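PDB 5Y0T: thermotoga maritima TmcAL from Thermotoga maritima, which belongs to the HIGH nucleotidyl transferase family of the HUP clan and holds adenosine-5'-rp-alpha-thio-triphosphate in a pocket of its chain. Local coordinates for residues A[75-80]-A[328-333]; A[117-122]-A[179-184]; A[317-322]-A[391-396]. All coordinates share one frame; numbering follows the deposited sequence.

Contact 1: residues A[75-80]-A[328-333]; sequences ATQDAG and KSNTKG. With EDO (1,2-ethanediol), chain G.
Gln77 NE2 is gripped twice: it donates to Asn330 OD1 at 3.0 Å and to the backbone O of Val73. The first of these bonds is half of a reciprocal amide-amide pair, because Asn330 ND2 returns a bond to Gln77 OE1 at 2.8 Å. This pair ties the turn between helices 72-75 and 79-92 to the last turn of helix 323-332. The two side chains approach from opposite directions, with their amide planes 27° apart and so close to coplanar. Each donor lies in the carbonyl plane on a lone pair of its acceptor, and both N-H bonds run almost straight at their oxygens. Beyond CG the Gln77 chain is extended (chi2 -172°), which carries its amide across to the helix. The paired bonds should hold the Gln77 amide flat, and the bond to Val73 O, which needs an N-H, settles which end is N. The turn is also held by Gln77 O, which accepts from Gln43 NE2. At the far side of the helix end, a bound 1,2-ethanediol makes a weak hydrogen bond from its O2 to Lys332 O at 3.2 Å and meets Gln335 NE2.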
ATOM      1  N   ALA A  75      16.246 -13.654   0.480  1.00 17.13           N
ATOM      2  CA  ALA A  75      17.149 -12.524   0.728  1.00 18.31           C
ATOM      3  C   ALA A  75      16.725 -11.667   1.919  1.00 24.34           C
ATOM      4  O   ALA A  75      17.562 -11.034   2.571  1.00 22.37           O
ATOM      5  CB  ALA A  75      17.259 -11.645  -0.552  1.00 21.78           C
ATOM      6  N   THR A  76      15.415 -11.587   2.157  1.00 17.73           N
ATOM      7  CA  THR A  76      14.888 -10.806   3.261  1.00 16.10           C
ATOM      8  C   THR A  76      14.513 -11.611   4.507  1.00 26.35           C
ATOM      9  O   THR A  76      13.843 -11.075   5.386  1.00 25.99           O
ATOM     10  CB  THR A  76      13.668  -9.972   2.820  1.00 24.87           C
ATOM     11  OG1 THR A  76      12.667 -10.839   2.284  1.00 24.10           O
ATOM     12  CG2 THR A  76      14.103  -8.957   1.748  1.00 28.68           C
ATOM     13  N   GLN A  77      14.838 -12.898   4.561  1.00 26.33           N
ATOM     14  CA  GLN A  77      14.543 -13.660   5.784  1.00 26.89           C
ATOM     15  C   GLN A  77      15.636 -13.537   6.826  1.00 28.18           C
ATOM     16  O   GLN A  77      16.716 -13.021   6.542  1.00 28.03           O
ATOM     17  CB  GLN A  77      14.348 -15.140   5.471  1.00 25.54           C
ATOM     18  CG  GLN A  77      12.968 -15.499   5.013  1.00 25.35           C
ATOM     19  CD  GLN A  77      12.789 -16.990   4.908  1.00 22.75           C
ATOM     20  OE1 GLN A  77      12.688 -17.683   5.918  1.00 22.31           O
ATOM     21  NE2 GLN A  77      12.756 -17.501   3.673  1.00 18.23           N
ATOM     22  N   ASP A  78      15.390 -14.105   8.007  1.00 25.02           N
ATOM     23  CA  ASP A  78      16.429 -14.189   9.020  1.00 24.95           C
ATOM     24  C   ASP A  78      17.467 -15.181   8.527  1.00 25.52           C
ATOM     25  O   ASP A  78      17.304 -15.773   7.453  1.00 23.07           O
ATOM     26  CB  ASP A  78      15.857 -14.605  10.393  1.00 32.59           C
ATOM     27  CG  ASP A  78      15.146 -15.965  10.373  1.00 40.02           C
ATOM     28  OD1 ASP A  78      15.398 -16.810   9.480  1.00 40.99           O
ATOM     29  OD2 ASP A  78      14.328 -16.197  11.284  1.00 46.73           O
ATOM     30  N   ALA A  79      18.526 -15.369   9.305  1.00 24.42           N
ATOM     31  CA  ALA A  79      19.696 -16.094   8.825  1.00 26.20           C
ATOM     32  C   ALA A  79      19.379 -17.511   8.330  1.00 26.29           C
ATOM     33  O   ALA A  79      19.943 -17.942   7.344  1.00 25.88           O
ATOM     34  CB  ALA A  79      20.760 -16.149   9.927  1.00 26.77           C
ATOM     35  N   GLY A  80      18.503 -18.232   9.029  1.00 23.57           N
ATOM     36  CA  GLY A  80      18.141 -19.590   8.639  1.00 26.98           C
ATOM     37  C   GLY A  80      17.579 -19.673   7.223  1.00 25.48           C
ATOM     38  O   GLY A  80      18.038 -20.471   6.392  1.00 21.92           O
ATOM     39  N   LYS A 328       6.492 -23.102   2.044  1.00 27.61           N
ATOM     40  CA  LYS A 328       6.828 -23.858   0.843  1.00 27.48           C
ATOM     41  C   LYS A 328       8.216 -23.494   0.307  1.00 24.01           C
ATOM     42  O   LYS A 328       8.970 -24.369  -0.138  1.00 24.23           O
ATOM     43  CB  LYS A 328       5.782 -23.631  -0.250  1.00 31.61           C
ATOM     44  CG  LYS A 328       4.472 -24.380  -0.033  1.00 44.00           C
ATOM     45  CD  LYS A 328       3.586 -24.297  -1.272  1.00 55.36           C
ATOM     46  CE  LYS A 328       4.245 -24.976  -2.476  1.00 61.03           C
ATOM     47  NZ  LYS A 328       3.364 -24.999  -3.691  1.00 61.49           N
ATOM     48  N   SER A 329       8.552 -22.208   0.330  1.00 22.26           N
ATOM     49  CA  SER A 329       9.869 -21.791  -0.154  1.00 19.50           C
ATOM     50  C   SER A 329      10.981 -22.370   0.728  1.00 23.73           C
ATOM     51  O   SER A 329      12.050 -22.715   0.232  1.00 24.27           O
ATOM     52  CB  SER A 329       9.983 -20.266  -0.201  1.00 25.48           C
ATOM     53  OG  SER A 329       9.011 -19.692  -1.064  1.00 23.63           O
ATOM     54  N   ASN A 330      10.727 -22.491   2.028  1.00 21.85           N
ATOM     55  CA  ASN A 330      11.761 -22.974   2.949  1.00 21.09           C
ATOM     56  C   ASN A 330      11.851 -24.500   3.007  1.00 28.73           C
ATOM     57  O   ASN A 330      12.713 -25.059   3.683  1.00 28.90           O
ATOM     58  CB  ASN A 330      11.518 -22.406   4.349  1.00 25.57           C
ATOM     59  CG  ASN A 330      11.975 -20.968   4.461  1.00 30.47           C
ATOM     60  OD1 ASN A 330      12.629 -20.451   3.543  1.00 23.00           O
ATOM     61  ND2 ASN A 330      11.658 -20.313   5.589  1.00 22.49           N
ATOM     62  N   THR A 331      10.936 -25.149   2.303  1.00 24.68           N
ATOM     63  CA  THR A 331      10.890 -26.602   2.158  1.00 27.16           C
ATOM     64  C   THR A 331      11.433 -27.006   0.783  1.00 27.00           C
ATOM     65  O   THR A 331      12.382 -27.777   0.673  1.00 24.84           O
ATOM     66  CB  THR A 331       9.451 -27.142   2.333  1.00 37.18           C
ATOM     67  OG1 THR A 331       8.967 -26.785   3.630  1.00 46.27           O
ATOM     68  CG2 THR A 331       9.422 -28.661   2.207  1.00 42.28           C
ATOM     69  N   LYS A 332      10.809 -26.504  -0.269  1.00 20.27           N
ATOM     70  CA  LYS A 332      11.231 -26.853  -1.630  1.00 20.24           C
ATOM     71  C   LYS A 332      12.372 -25.977  -2.167  1.00 21.65           C
ATOM     72  O   LYS A 332      13.030 -26.331  -3.152  1.00 24.85           O
ATOM     73  CB  LYS A 332      10.037 -26.759  -2.583  1.00 23.16           C
ATOM     74  CG  LYS A 332       8.830 -27.615  -2.174  1.00 23.52           C
ATOM     75  CD  LYS A 332       7.821 -27.718  -3.336  1.00 25.83           C
ATOM     76  CE  LYS A 332       6.674 -28.678  -3.013  1.00 27.30           C
ATOM     77  NZ  LYS A 332       5.711 -28.765  -4.157  1.00 30.72           N
ATOM     78  N   GLY A 333      12.614 -24.837  -1.540  1.00 21.80           N
ATOM     79  CA  GLY A 333      13.690 -23.971  -1.997  1.00 18.75           C
ATOM     80  C   GLY A 333      13.323 -23.090  -3.177  1.00 22.29           C
ATOM     81  O   GLY A 333      12.158 -23.042  -3.609  1.00 21.75           O
TER
HETATM   82  C1  EDO G1003      12.809 -27.755  -7.481  1.00 34.59           C
HETATM   83  O1  EDO G1003      12.589 -28.911  -8.312  1.00 45.90           O
HETATM   84  C2  EDO G1003      12.938 -28.185  -6.017  1.00 33.06           C
HETATM   85  O2  EDO G1003      11.632 -28.195  -5.391  1.00 30.77           O

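Contact 2: residues A[117-122]-A[179-184]; sequences ILYEQP and ALKIGS
With CG anti to the backbone N (chi1 174°), Tyr119 swings its ring out from the last turn of helix 108-120 and lays it against Leu180, whose own CG sits beside its backbone N (chi1 -72°). The result is a CH-pi contact at a helix-helix packing point on the surface. Leu180 CB stands over the middle of one ring face, 3.7 Å from the centroid of Tyr119 and only 13° from the ring normal. The leucine then turns back along the tyrosine stem, and its CD1 reaches Tyr119 CB at 3.7 Å. Further out, the ring runs beside the leucine backbone: Tyr119 CE1 is 3.6 Å from Leu180 O. Lys181 joins obliquely, its CA 3.9 Å from Tyr119 CE1, before its aliphatic chain leads away from the contact. Tyr119 also touches His177, one turn earlier in helix 167-182.

Both helices finish close by. Helix 167-182 closes with a Schellman motif at Gly183, where Ser184 N reaches back to Ala179 O and Gly183 N to Leu180 O at 3.1 Å. The carbonyl beside the tyrosine ring therefore already has a backbone donor. Across from it, Gln121 has positive phi and folds its side chain back, so that NE2 donates to Leu118 O at 2.8 Å. On the opposite flank, Ile182 packs on Phe84 of helix 79-92, which places helix 167-182 between that helix and Tyr119.

No hydrogen bond or salt bridge crosses between 117-122 and 179-184. What joins them is dispersion and the attraction of slightly positive methylene hydrogens for the pi face, forces that depend on close fit more than on exact direction.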
ATOM      1  N   ILE A 117      25.278 -31.159  14.788  1.00 25.38           N
ATOM      2  CA  ILE A 117      24.329 -31.350  15.882  1.00 25.14           C
ATOM      3  C   ILE A 117      22.946 -30.854  15.501  1.00 26.78           C
ATOM      4  O   ILE A 117      21.951 -31.557  15.705  1.00 27.34           O
ATOM      5  CB  ILE A 117      24.805 -30.643  17.168  1.00 28.11           C
ATOM      6  CG1 ILE A 117      26.120 -31.260  17.636  1.00 29.35           C
ATOM      7  CG2 ILE A 117      23.759 -30.775  18.279  1.00 33.14           C
ATOM      8  CD1 ILE A 117      26.873 -30.407  18.659  1.00 32.65           C
ATOM      9  N   LEU A 118      22.873 -29.656  14.924  1.00 28.75           N
ATOM     10  CA  LEU A 118      21.585 -29.099  14.510  1.00 27.25           C
ATOM     11  C   LEU A 118      20.941 -29.907  13.386  1.00 30.40           C
ATOM     12  O   LEU A 118      19.716 -29.948  13.253  1.00 34.63           O
ATOM     13  CB  LEU A 118      21.742 -27.642  14.055  1.00 28.07           C
ATOM     14  CG  LEU A 118      22.363 -26.665  15.058  1.00 30.55           C
ATOM     15  CD1 LEU A 118      22.457 -25.282  14.443  1.00 30.44           C
ATOM     16  CD2 LEU A 118      21.551 -26.625  16.355  1.00 32.13           C
ATOM     17  N   TYR A 119      21.773 -30.529  12.561  1.00 28.77           N
ATOM     18  CA  TYR A 119      21.287 -31.386  11.485  1.00 25.21           C
ATOM     19  C   TYR A 119      20.764 -32.713  12.028  1.00 29.02           C
ATOM     20  O   TYR A 119      19.665 -33.153  11.689  1.00 31.78           O
ATOM     21  CB  TYR A 119      22.409 -31.628  10.467  1.00 22.41           C
ATOM     22  CG  TYR A 119      22.075 -32.624   9.381  1.00 23.68           C
ATOM     23  CD1 TYR A 119      20.964 -32.447   8.550  1.00 23.42           C
ATOM     24  CD2 TYR A 119      22.886 -33.728   9.163  1.00 26.64           C
ATOM     25  CE1 TYR A 119      20.662 -33.366   7.549  1.00 27.58           C
ATOM     26  CE2 TYR A 119      22.596 -34.647   8.167  1.00 33.05           C
ATOM     27  CZ  TYR A 119      21.488 -34.462   7.364  1.00 31.70           C
ATOM     28  OH  TYR A 119      21.216 -35.387   6.384  1.00 36.62           O
ATOM     29  N   GLU A 120      21.545 -33.359  12.884  1.00 28.99           N
ATOM     30  CA  GLU A 120      21.145 -34.673  13.376  1.00 30.79           C
ATOM     31  C   GLU A 120      20.090 -34.608  14.475  1.00 31.06           C
ATOM     32  O   GLU A 120      19.331 -35.560  14.663  1.00 32.26           O
ATOM     33  CB  GLU A 120      22.369 -35.437  13.854  1.00 30.34           C
ATOM     34  CG  GLU A 120      23.239 -35.868  12.692  1.00 37.88           C
ATOM     35  CD  GLU A 120      24.437 -36.653  13.138  1.00 44.29           C
ATOM     36  OE1 GLU A 120      24.665 -36.735  14.364  1.00 40.99           O
ATOM     37  OE2 GLU A 120      25.147 -37.187  12.263  1.00 48.37           O
ATOM     38  N   GLN A 121      20.027 -33.476  15.166  1.00 28.31           N
ATOM     39  CA  GLN A 121      19.022 -33.267  16.210  1.00 32.09           C
ATOM     40  C   GLN A 121      19.019 -34.388  17.257  1.00 29.79           C
ATOM     41  O   GLN A 121      17.994 -35.032  17.466  1.00 33.00           O
ATOM     42  CB  GLN A 121      17.621 -33.147  15.582  1.00 35.78           C
ATOM     43  CG  GLN A 121      17.385 -31.876  14.757  1.00 37.14           C
ATOM     44  CD  GLN A 121      17.195 -30.648  15.649  1.00 43.77           C
ATOM     45  OE1 GLN A 121      16.476 -30.704  16.644  1.00 48.05           O
ATOM     46  NE2 GLN A 121      17.857 -29.541  15.302  1.00 36.99           N
ATOM     47  N   PRO A 122      20.163 -34.632  17.921  1.00 31.29           N
ATOM     48  CA  PRO A 122      20.146 -35.664  18.966  1.00 31.22           C
ATOM     49  C   PRO A 122      19.141 -35.329  20.083  1.00 33.37           C
ATOM     50  O   PRO A 122      18.957 -34.149  20.397  1.00 33.56           O
ATOM     51  CB  PRO A 122      21.589 -35.660  19.491  1.00 36.68           C
ATOM     52  CG  PRO A 122      22.118 -34.296  19.139  1.00 28.61           C
ATOM     53  CD  PRO A 122      21.460 -33.933  17.843  1.00 27.51           C
ATOM     54  N   ALA A 179      23.393 -27.067   3.686  1.00 19.52           N
ATOM     55  CA  ALA A 179      24.031 -28.008   2.771  1.00 20.51           C
ATOM     56  C   ALA A 179      23.795 -29.441   3.231  1.00 20.52           C
ATOM     57  O   ALA A 179      23.544 -30.319   2.414  1.00 25.93           O
ATOM     58  CB  ALA A 179      25.509 -27.732   2.676  1.00 17.84           C
ATOM     59  N   LEU A 180      23.885 -29.676   4.544  1.00 20.30           N
ATOM     60  CA  LEU A 180      23.612 -31.009   5.089  1.00 22.05           C
ATOM     61  C   LEU A 180      22.174 -31.404   4.783  1.00 22.10           C
ATOM     62  O   LEU A 180      21.912 -32.513   4.303  1.00 21.61           O
ATOM     63  CB  LEU A 180      23.869 -31.054   6.606  1.00 20.72           C
ATOM     64  CG  LEU A 180      25.346 -31.011   7.009  1.00 22.34           C
ATOM     65  CD1 LEU A 180      25.528 -30.950   8.540  1.00 20.95           C
ATOM     66  CD2 LEU A 180      26.054 -32.224   6.428  1.00 25.48           C
ATOM     67  N   LYS A 181      21.240 -30.492   5.037  1.00 23.88           N
ATOM     68  CA  LYS A 181      19.827 -30.802   4.793  1.00 28.48           C
ATOM     69  C   LYS A 181      19.551 -31.191   3.348  1.00 25.23           C
ATOM     70  O   LYS A 181      18.778 -32.114   3.091  1.00 32.49           O
ATOM     71  CB  LYS A 181      18.922 -29.626   5.173  1.00 28.99           C
ATOM     72  CG  LYS A 181      18.892 -29.321   6.653  1.00 41.19           C
ATOM     73  CD  LYS A 181      17.590 -28.636   7.038  1.00 52.90           C
ATOM     74  CE  LYS A 181      17.158 -27.636   5.982  1.00 56.56           C
ATOM     75  NZ  LYS A 181      16.057 -26.758   6.462  1.00 57.01           N
ATOM     76  N   ILE A 182      20.148 -30.484   2.396  1.00 19.08           N
ATOM     77  CA  ILE A 182      19.850 -30.794   1.010  1.00 20.75           C
ATOM     78  C   ILE A 182      20.809 -31.811   0.413  1.00 24.86           C
ATOM     79  O   ILE A 182      20.711 -32.132  -0.765  1.00 23.33           O
ATOM     80  CB  ILE A 182      19.828 -29.513   0.121  1.00 23.42           C
ATOM     81  CG1 ILE A 182      21.219 -28.888  -0.025  1.00 23.77           C
ATOM     82  CG2 ILE A 182      18.826 -28.507   0.687  1.00 25.87           C
ATOM     83  CD1 ILE A 182      21.240 -27.711  -1.044  1.00 20.44           C
ATOM     84  N   GLY A 183      21.728 -32.332   1.220  1.00 25.41           N
ATOM     85  CA  GLY A 183      22.617 -33.375   0.735  1.00 21.25           C
ATOM     86  C   GLY A 183      23.702 -32.862  -0.194  1.00 26.36           C
ATOM     87  O   GLY A 183      24.201 -33.592  -1.033  1.00 22.61           O
ATOM     88  N   SER A 184      24.099 -31.605  -0.029  1.00 26.41           N
ATOM     89  CA  SER A 184      25.114 -31.022  -0.898  1.00 23.89           C
ATOM     90  C   SER A 184      26.528 -31.516  -0.560  1.00 25.57           C
ATOM     91  O   SER A 184      26.842 -31.777   0.597  1.00 30.00           O
ATOM     92  CB  SER A 184      25.065 -29.496  -0.803  1.00 27.01           C
ATOM     93  OG  SER A 184      26.194 -28.914  -1.431  1.00 24.17           O
TER

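Contact 3: residues A[317-322]-A[391-396]; sequences SVFEVN and DVKATN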
ATOM      1  N   SER A 317       5.281  -7.565   5.110  1.00 26.52           N
ATOM      2  CA  SER A 317       3.923  -7.033   5.082  1.00 21.39           C
ATOM      3  C   SER A 317       3.614  -6.285   3.784  1.00 24.40           C
ATOM      4  O   SER A 317       2.585  -6.513   3.151  1.00 25.60           O
ATOM      5  CB  SER A 317       3.687  -6.112   6.281  1.00 25.16           C
ATOM      6  OG  SER A 317       3.875  -6.818   7.489  1.00 24.97           O
ATOM      7  N   VAL A 318       4.498  -5.383   3.380  1.00 23.38           N
ATOM      8  CA  VAL A 318       4.202  -4.575   2.203  1.00 24.09           C
ATOM      9  C   VAL A 318       4.195  -5.433   0.931  1.00 24.44           C
ATOM     10  O   VAL A 318       3.460  -5.144  -0.013  1.00 25.06           O
ATOM     11  CB  VAL A 318       5.195  -3.402   2.075  1.00 26.82           C
ATOM     12  CG1 VAL A 318       6.529  -3.868   1.486  1.00 28.66           C
ATOM     13  CG2 VAL A 318       4.602  -2.301   1.232  1.00 29.63           C
ATOM     14  N   PHE A 319       4.976  -6.508   0.917  1.00 19.26           N
ATOM     15  CA  PHE A 319       5.045  -7.391  -0.243  1.00 19.13           C
ATOM     16  C   PHE A 319       4.086  -8.570  -0.106  1.00 24.95           C
ATOM     17  O   PHE A 319       4.053  -9.454  -0.966  1.00 29.46           O
ATOM     18  CB  PHE A 319       6.484  -7.879  -0.447  1.00 21.37           C
ATOM     19  CG  PHE A 319       7.427  -6.790  -0.892  1.00 20.19           C
ATOM     20  CD1 PHE A 319       7.013  -5.853  -1.831  1.00 23.88           C
ATOM     21  CD2 PHE A 319       8.710  -6.695  -0.363  1.00 22.12           C
ATOM     22  CE1 PHE A 319       7.858  -4.830  -2.254  1.00 19.71           C
ATOM     23  CE2 PHE A 319       9.572  -5.679  -0.771  1.00 23.92           C
ATOM     24  CZ  PHE A 319       9.147  -4.743  -1.721  1.00 21.35           C
ATOM     25  N   GLU A 320       3.316  -8.568   0.982  1.00 24.82           N
ATOM     26  CA  GLU A 320       2.325  -9.617   1.264  1.00 28.71           C
ATOM     27  C   GLU A 320       2.949 -10.997   1.203  1.00 26.28           C
ATOM     28  O   GLU A 320       2.460 -11.909   0.534  1.00 32.89           O
ATOM     29  CB  GLU A 320       1.145  -9.526   0.293  1.00 31.16           C
ATOM     30  CG  GLU A 320       0.365  -8.235   0.433  1.00 35.78           C
ATOM     31  CD  GLU A 320      -0.887  -8.207  -0.420  1.00 49.90           C
ATOM     32  OE1 GLU A 320      -0.806  -8.603  -1.606  1.00 52.58           O
ATOM     33  OE2 GLU A 320      -1.946  -7.784   0.101  1.00 50.31           O
ATOM     34  N   VAL A 321       4.036 -11.158   1.930  1.00 20.84           N
ATOM     35  CA  VAL A 321       4.750 -12.415   1.883  1.00 22.95           C
ATOM     36  C   VAL A 321       4.133 -13.286   2.973  1.00 29.77           C
ATOM     37  O   VAL A 321       4.449 -13.144   4.154  1.00 31.82           O
ATOM     38  CB  VAL A 321       6.266 -12.153   2.107  1.00 28.05           C
ATOM     39  CG1 VAL A 321       7.072 -13.436   2.133  1.00 28.57           C
ATOM     40  CG2 VAL A 321       6.792 -11.197   1.021  1.00 22.34           C
ATOM     41  N   ASN A 322       3.287 -14.234   2.575  1.00 28.13           N
ATOM     42  CA  ASN A 322       2.449 -14.876   3.573  1.00 34.02           C
ATOM     43  C   ASN A 322       3.095 -16.148   4.103  1.00 32.64           C
ATOM     44  O   ASN A 322       4.105 -16.610   3.565  1.00 26.66           O
ATOM     45  CB  ASN A 322       1.050 -15.170   3.005  1.00 34.58           C
ATOM     46  CG  ASN A 322       1.083 -16.087   1.794  1.00 37.84           C
ATOM     47  OD1 ASN A 322       1.288 -17.294   1.920  1.00 33.65           O
ATOM     48  ND2 ASN A 322       0.859 -15.519   0.614  1.00 39.14           N
ATOM     49  N   ASP A 391      10.098 -11.283  -6.855  1.00 16.73           N
ATOM     50  CA  ASP A 391      11.341 -10.636  -7.298  1.00 18.37           C
ATOM     51  C   ASP A 391      11.062  -9.399  -8.168  1.00 18.59           C
ATOM     52  O   ASP A 391      11.669  -8.337  -7.983  1.00 18.04           O
ATOM     53  CB  ASP A 391      12.228 -11.625  -8.072  1.00 15.11           C
ATOM     54  CG  ASP A 391      12.836 -12.699  -7.177  1.00 22.44           C
ATOM     55  OD1 ASP A 391      12.731 -12.583  -5.933  1.00 22.24           O
ATOM     56  OD2 ASP A 391      13.406 -13.675  -7.724  1.00 19.59           O
ATOM     57  N   VAL A 392      10.124  -9.541  -9.096  1.00 17.99           N
ATOM     58  CA  VAL A 392       9.737  -8.453 -10.016  1.00 16.70           C
ATOM     59  C   VAL A 392       9.038  -7.311  -9.272  1.00 23.32           C
ATOM     60  O   VAL A 392       9.323  -6.130  -9.502  1.00 20.16           O
ATOM     61  CB  VAL A 392       8.815  -8.985 -11.129  1.00 17.31           C
ATOM     62  CG1 VAL A 392       8.206  -7.833 -11.952  1.00 19.86           C
ATOM     63  CG2 VAL A 392       9.595  -9.933 -12.028  1.00 18.91           C
ATOM     64  N   LYS A 393       8.139  -7.683  -8.365  1.00 20.60           N
ATOM     65  CA  LYS A 393       7.395  -6.711  -7.572  1.00 23.05           C
ATOM     66  C   LYS A 393       8.348  -5.872  -6.714  1.00 21.45           C
ATOM     67  O   LYS A 393       8.193  -4.649  -6.603  1.00 19.09           O
ATOM     68  CB  LYS A 393       6.357  -7.429  -6.697  1.00 23.82           C
ATOM     69  CG  LYS A 393       5.748  -6.562  -5.596  1.00 24.82           C
ATOM     70  CD  LYS A 393       4.471  -7.186  -5.015  1.00 28.79           C
ATOM     71  CE  LYS A 393       4.728  -8.489  -4.277  1.00 25.01           C
ATOM     72  NZ  LYS A 393       3.455  -9.165  -3.842  1.00 23.07           N
ATOM     73  N   ALA A 394       9.342  -6.522  -6.116  1.00 18.97           N
ATOM     74  CA  ALA A 394      10.306  -5.810  -5.283  1.00 21.39           C
ATOM     75  C   ALA A 394      11.080  -4.785  -6.107  1.00 18.59           C
ATOM     76  O   ALA A 394      11.306  -3.656  -5.660  1.00 18.51           O
ATOM     77  CB  ALA A 394      11.267  -6.787  -4.611  1.00 19.10           C
ATOM     78  N   THR A 395      11.498  -5.183  -7.302  1.00 19.22           N
ATOM     79  CA  THR A 395      12.190  -4.269  -8.214  1.00 21.24           C
ATOM     80  C   THR A 395      11.315  -3.091  -8.605  1.00 18.29           C
ATOM     81  O   THR A 395      11.758  -1.939  -8.605  1.00 18.65           O
ATOM     82  CB  THR A 395      12.659  -5.011  -9.509  1.00 19.18           C
ATOM     83  OG1 THR A 395      13.506  -6.101  -9.138  1.00 22.08           O
ATOM     84  CG2 THR A 395      13.438  -4.097 -10.437  1.00 18.51           C
ATOM     85  N   ASN A 396      10.068  -3.376  -8.952  1.00 20.49           N
ATOM     86  CA  ASN A 396       9.171  -2.319  -9.392  1.00 23.88           C
ATOM     87  C   ASN A 396       8.859  -1.324  -8.280  1.00 21.01           C
ATOM     88  O   ASN A 396       8.779  -0.117  -8.519  1.00 21.37           O
ATOM     89  CB  ASN A 396       7.885  -2.928  -9.943  1.00 20.27           C
ATOM     90  CG  ASN A 396       8.109  -3.639 -11.266  1.00 21.45           C
ATOM     91  OD1 ASN A 396       9.119  -3.410 -11.941  1.00 21.71           O
ATOM     92  ND2 ASN A 396       7.155  -4.483 -11.662  1.00 17.03           N
TER
HETATM   93  O   HOH W   1       1.636  -7.324  -2.769  1.00 28.23           O
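Lys393 leaves helix 381-399 with its CB directed toward Phe319, just past the end of helix 307-318. CG, anti to the backbone N (chi1 166°), rests 4.0 Å from Phe319 CD1. The chain bends about its CG-CD bond, and CE passes 3.5 Å from Phe319 O. At the tip, NZ donates to that same Phe319 O at 3.0 Å, coming from above the carbonyl plane, 43° out of it, and so not along a lone pair. NZ also donates a hydrogen bond to a water 2.8 Å away, which in turn donates to Glu320 OE1. Meanwhile the Phe319 side chain runs antiparallel to the lysine, and its CZ meets Ala394 CA at 3.9 Å. Val318 CG1 lies over one face of this ring, and Phe41 and Phe397 make T-shaped stacks with it. The second subunit packs Leu263 on Phe319 and Arg262 on Lys393. Glu320 closes helix 307-318 in a Schellman motif, so the lysine sits at a helix C-terminus, where carbonyl dipoles would probably favour its positive charge. Glu320 OE1 and Lys393 NZ, 4.8 Å apart, are too far for direct contact; the water bridges them, and their opposite charges probably still attract.

In the fold
Contacts 1 and 3 lie 15 Å apart, centre to centre, and are joined by consecutive helices: 307-318 ends in contact 3, and the next, 323-332, ends in contact 1. Their segments alternate along the sequence, and Phe41 reaches both, touching Thr76 and Phe319. Helix 381-399 also serves both, through Leu383 against Ser329 at contact 1. Contact 2 is nested in the loop closed by contact 1, with centres 16 Å apart. Helix 79-92, which starts at contact 1, packs on helix 167-182 of contact 2. Contacts 2 and 3 are 30 Å apart between centres. The bound adenosine-5'-rp-alpha-thio-triphosphate lies about 14 Å from the side chain of Gln77.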